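Local coordinates for teichoic acid biosynthesis protein F (Staphylococcus epidermidis, PDB 3L7I) that probably takes part in teichoic acid biosynthesis and contains a domain of the GT-B glycosyltransferase-like fold, at residues Asp537-Met542 / Ile615-Ile620; Glu611-Ser616 / Phe628-Leu633. All blocks are in the same frame, centred on the assembly; numbering follows the deposited sequence.

Contact 1. Residues Asp537-Met542 / Ile615-Ile620; sequences DKKVIM and ISDCLI
Met542 and Ile620 join two neighbouring parallel strands, 539-543 and 618-621, in the six-stranded parallel sheet of a Rossmann-like, GT-B-clan domain. Met542 uses both backbone polar atoms: its N donates to Cys618 O, and its O accepts from Ile620 N at 2.6 Å, almost straight at 164°. Nearer the start of the strands, the Asp617 carboxylate stands in for a backbone acceptor. Its side chain can be followed outward. CB lies 3.6 Å from Val540 O. CG, anti to its own carbonyl carbon (chi1 -66°), faces Val540 N and Lys539 CB. Asp617 OD1 comes to 4.0 Å from Lys539 CD, the two side chains crossing at about a right angle, while the Lys539 ammonium is too far for a salt bridge. Asp617 OD2 accepts a hydrogen bond from Val540 N at 2.7 Å through its anti lone pair. Asp617 N in turn donates to Val540 O, so one residue grips both polar atoms of Val540. On the sheet face of Met542 and Leu619 these side chains lie side by side, CE to CG. Ser616 OG, bonded to Leu612 O, touches Met542 CB. On the opposite face, Leu677 of helix 670-677 packs on Ile541, and Ile541 CG1 rests on Cys618 SG at 3.6 Å.

Contact 2. Residues Glu611-Ser616 / Phe628-Leu633; sequences ELFLIS and FDYGIL
Phe613 and Tyr630 form the apolar centre between helix 609-614 and helix 626-630. The pair is an offset edge-to-face stack. The edge of Tyr630 is turned toward the face of Phe613, with ring centroids 5.5 Å apart and planes at 61°. Tyr630 CB also sits over the middle of the Phe613 face, a CH-pi contact 4.2 Å from the centroid. The closest ring carbons are Phe613 CD1 and Tyr630 CD1. Around this pair the packing is aliphatic. Leu633, in the short 3-10 segment 631-633, sends CD1 to Phe613 CB, and its CD2 meets Leu614 CD2 at 4.0 Å, the two leucines crossing at about a right angle. Asp629 CB lies against Phe613 CE2 at 3.8 Å. Its carboxylate is engaged by Arg511 in a salt bridge and by Asn512. Leu515 of helix 513-517 touches both Phe613 and Leu614.

At the polar edge, Tyr630 reaches past the end of helix 609-614. Its CG is anti to the backbone N (chi1 -176°), and the ring leads to the Ser616 carbonyl. Tyr630 OH donates to Ser616 O at 2.9 Å, from above the carbonyl plane. Arg635 NH1 also binds that oxygen, so two donors meet it. Within the turn, Ser616 N returns to Phe613 O at 2.7 Å. This is the packing of two successive helices on either side of strand 618-621 in the chain, as in the alternating strands and helices of a Rossmann-like GT-B domain.

Overall arrangement
The centres of contact 1 and contact 2 lie about 10 Å apart, in the same Rossmann-like domain. Along the chain, strand 539-543 comes first, then helix 609-614, strand 618-621 and helix 626-630. Ile615 and Ser616, in the linker between helix 609-614 and strand 618-621, belong to both contacts. Contact 1 joins that strand to its neighbour in the sheet, and contact 2 packs the helix before it against the helix after it. The two contacts touch directly: Met542 packs on Phe613, and Tyr630 lies against Cys618 and Leu619. The helices thus pack on the sheet face that carries Met542 and Leu619, and both contacts are buried. No other chain of the assembly touches these segments.

Contact 1. Residues Asp537-Met542 / Ile615-Ile620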
# COMPACT_ATOMS: atom_id res chain seq x y z
N ASP A 537 43.24 53.21 -27.64
CA ASP A 537 43.03 54.65 -27.57
C ASP A 537 41.57 55.01 -27.30
O ASP A 537 41.25 56.16 -26.99
CB ASP A 537 43.45 55.28 -28.89
CG ASP A 537 42.73 54.66 -30.08
OD1 ASP A 537 42.83 53.42 -30.27
OD2 ASP A 537 42.06 55.41 -30.83
N LYS A 538 40.70 54.01 -27.42
CA LYS A 538 39.27 54.23 -27.50
C LYS A 538 38.55 54.14 -26.15
O LYS A 538 38.88 53.29 -25.31
CB LYS A 538 38.68 53.28 -28.57
CG LYS A 538 38.59 53.91 -29.99
CD LYS A 538 39.25 53.07 -31.13
CE LYS A 538 38.51 53.18 -32.49
NZ LYS A 538 37.17 52.41 -32.52
N LYS A 539 37.62 55.05 -25.93
CA LYS A 539 36.80 55.06 -24.73
C LYS A 539 35.63 54.10 -24.89
O LYS A 539 35.40 53.55 -25.98
CB LYS A 539 36.33 56.47 -24.40
CG LYS A 539 37.41 57.35 -23.74
CD LYS A 539 36.83 58.60 -23.07
CE LYS A 539 36.40 59.66 -24.10
NZ LYS A 539 35.41 60.65 -23.54
N VAL A 540 34.87 53.88 -23.83
CA VAL A 540 34.00 52.70 -23.81
C VAL A 540 32.57 52.96 -23.36
O VAL A 540 32.32 53.29 -22.19
CB VAL A 540 34.62 51.61 -22.92
CG1 VAL A 540 33.62 50.49 -22.67
CG2 VAL A 540 35.89 51.09 -23.54
N ILE A 541 31.63 52.80 -24.29
CA ILE A 541 30.20 52.87 -23.96
C ILE A 541 29.66 51.45 -23.70
O ILE A 541 30.03 50.49 -24.40
CB ILE A 541 29.40 53.54 -25.11
CG1 ILE A 541 29.81 55.00 -25.27
CG2 ILE A 541 27.93 53.52 -24.85
CD1 ILE A 541 29.46 55.55 -26.62
N MET A 542 28.83 51.32 -22.67
CA MET A 542 28.11 50.06 -22.43
C MET A 542 26.62 50.25 -22.60
O MET A 542 26.05 51.22 -22.13
CB MET A 542 28.36 49.51 -21.04
CG MET A 542 28.45 47.99 -21.05
SD MET A 542 27.81 47.17 -19.58
CE MET A 542 27.78 48.55 -18.45
N ILE A 615 35.23 49.25 -16.46
CA ILE A 615 35.88 49.76 -17.66
C ILE A 615 34.97 50.63 -18.55
O ILE A 615 35.35 50.97 -19.66
CB ILE A 615 36.52 48.63 -18.49
CG1 ILE A 615 35.44 47.76 -19.13
CG2 ILE A 615 37.52 47.82 -17.65
CD1 ILE A 615 35.97 46.74 -20.13
N SER A 616 33.78 51.01 -18.06
CA SER A 616 32.85 51.77 -18.90
C SER A 616 32.84 53.26 -18.59
O SER A 616 32.63 53.65 -17.44
CB SER A 616 31.43 51.26 -18.75
OG SER A 616 31.27 49.96 -19.29
N ASP A 617 33.04 54.08 -19.63
CA ASP A 617 33.02 55.53 -19.50
C ASP A 617 31.61 56.09 -19.36
O ASP A 617 31.43 57.19 -18.85
CB ASP A 617 33.74 56.18 -20.67
CG ASP A 617 35.22 55.87 -20.68
OD1 ASP A 617 35.98 56.43 -19.84
OD2 ASP A 617 35.64 55.04 -21.53
N CYS A 618 30.62 55.33 -19.80
CA CYS A 618 29.23 55.66 -19.53
C CYS A 618 28.37 54.42 -19.70
O CYS A 618 28.83 53.42 -20.26
CB CYS A 618 28.72 56.78 -20.43
SG CYS A 618 28.62 56.38 -22.20
N LEU A 619 27.13 54.49 -19.22
CA LEU A 619 26.15 53.42 -19.32
C LEU A 619 24.96 53.88 -20.16
O LEU A 619 24.45 54.98 -19.97
CB LEU A 619 25.65 53.04 -17.93
CG LEU A 619 25.37 51.54 -17.76
CD1 LEU A 619 24.51 51.25 -16.55
CD2 LEU A 619 24.74 50.98 -19.02
N ILE A 620 24.51 53.06 -21.10
CA ILE A 620 23.22 53.36 -21.72
C ILE A 620 22.29 52.23 -21.34
O ILE A 620 22.61 51.05 -21.53
CB ILE A 620 23.29 53.46 -23.24
CG1 ILE A 620 24.38 54.44 -23.65
CG2 ILE A 620 21.95 53.90 -23.81
CD1 ILE A 620 24.47 54.62 -25.14

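Contact 2. Residues Glu611-Ser616 / Phe628-Leu633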
# COMPACT_ATOMS: atom_id res chain seq x y z
N GLU A 611 32.80 44.15 -13.45
CA GLU A 611 33.99 44.41 -14.24
C GLU A 611 33.64 45.18 -15.50
O GLU A 611 34.35 46.10 -15.88
CB GLU A 611 34.73 43.10 -14.57
CG GLU A 611 35.26 42.39 -13.33
CD GLU A 611 36.08 41.18 -13.65
OE1 GLU A 611 36.04 40.72 -14.81
OE2 GLU A 611 36.78 40.68 -12.74
N LEU A 612 32.53 44.84 -16.14
CA LEU A 612 32.13 45.60 -17.31
C LEU A 612 31.84 47.07 -16.94
O LEU A 612 32.19 48.00 -17.69
CB LEU A 612 30.96 44.94 -18.04
CG LEU A 612 31.32 43.62 -18.74
CD1 LEU A 612 30.09 42.95 -19.38
CD2 LEU A 612 32.41 43.84 -19.75
N PHE A 613 31.26 47.32 -15.77
CA PHE A 613 31.05 48.71 -15.36
C PHE A 613 32.37 49.42 -15.19
O PHE A 613 32.56 50.53 -15.70
CB PHE A 613 30.23 48.83 -14.06
CG PHE A 613 28.84 48.33 -14.16
CD1 PHE A 613 28.11 48.50 -15.33
CD2 PHE A 613 28.24 47.69 -13.10
CE1 PHE A 613 26.82 48.03 -15.43
CE2 PHE A 613 26.96 47.22 -13.20
CZ PHE A 613 26.24 47.39 -14.36
N LEU A 614 33.29 48.78 -14.46
CA LEU A 614 34.58 49.39 -14.13
C LEU A 614 35.27 49.97 -15.35
O LEU A 614 35.81 51.07 -15.30
CB LEU A 614 35.50 48.37 -13.47
CG LEU A 614 35.35 48.18 -11.97
CD1 LEU A 614 36.56 47.46 -11.42
CD2 LEU A 614 35.18 49.52 -11.27
N ILE A 615 35.23 49.25 -16.46
CA ILE A 615 35.88 49.76 -17.66
C ILE A 615 34.97 50.63 -18.55
O ILE A 615 35.35 50.97 -19.66
CB ILE A 615 36.52 48.63 -18.49
CG1 ILE A 615 35.44 47.76 -19.13
CG2 ILE A 615 37.52 47.82 -17.65
CD1 ILE A 615 35.97 46.74 -20.13
N SER A 616 33.78 51.01 -18.06
CA SER A 616 32.85 51.77 -18.90
C SER A 616 32.84 53.26 -18.59
O SER A 616 32.63 53.65 -17.44
CB SER A 616 31.43 51.26 -18.75
OG SER A 616 31.27 49.96 -19.29
N PHE A 628 21.40 51.52 -10.74
CA PHE A 628 21.65 51.78 -9.34
C PHE A 628 23.03 51.27 -8.97
O PHE A 628 23.61 51.71 -7.98
CB PHE A 628 20.61 51.12 -8.44
CG PHE A 628 19.22 51.65 -8.62
CD1 PHE A 628 18.92 52.97 -8.35
CD2 PHE A 628 18.20 50.82 -9.04
CE1 PHE A 628 17.65 53.45 -8.50
CE2 PHE A 628 16.92 51.30 -9.19
CZ PHE A 628 16.65 52.61 -8.92
N ASP A 629 23.54 50.31 -9.74
CA ASP A 629 24.86 49.77 -9.47
C ASP A 629 25.90 50.70 -10.04
O ASP A 629 26.80 51.17 -9.34
CB ASP A 629 25.02 48.40 -10.13
CG ASP A 629 24.11 47.35 -9.52
OD1 ASP A 629 23.38 46.69 -10.30
OD2 ASP A 629 24.13 47.18 -8.27
N TYR A 630 25.76 50.95 -11.34
CA TYR A 630 26.73 51.73 -12.09
C TYR A 630 26.92 53.10 -11.46
O TYR A 630 27.99 53.69 -11.54
CB TYR A 630 26.28 51.83 -13.54
CG TYR A 630 27.25 52.54 -14.41
CD1 TYR A 630 28.45 51.96 -14.74
CD2 TYR A 630 26.98 53.81 -14.88
CE1 TYR A 630 29.38 52.64 -15.54
CE2 TYR A 630 27.89 54.50 -15.67
CZ TYR A 630 29.08 53.91 -16.01
OH TYR A 630 29.97 54.58 -16.79
N GLY A 631 25.87 53.58 -10.79
CA GLY A 631 25.85 54.88 -10.13
C GLY A 631 26.89 55.09 -9.04
O GLY A 631 27.21 56.22 -8.68
N ILE A 632 27.43 54.01 -8.50
CA ILE A 632 28.48 54.16 -7.53
C ILE A 632 29.67 54.87 -8.16
O ILE A 632 30.43 55.55 -7.46
CB ILE A 632 28.93 52.80 -7.00
CG1 ILE A 632 27.76 52.09 -6.30
CG2 ILE A 632 30.12 52.98 -6.08
CD1 ILE A 632 28.00 50.59 -6.07
N LEU A 633 29.83 54.73 -9.47
CA LEU A 633 30.99 55.29 -10.16
C LEU A 633 30.88 56.79 -10.47
O LEU A 633 31.88 57.42 -10.85
CB LEU A 633 31.32 54.49 -11.44
CG LEU A 633 31.71 53.02 -11.23
CD1 LEU A 633 31.64 52.18 -12.55
CD2 LEU A 633 33.07 52.90 -10.57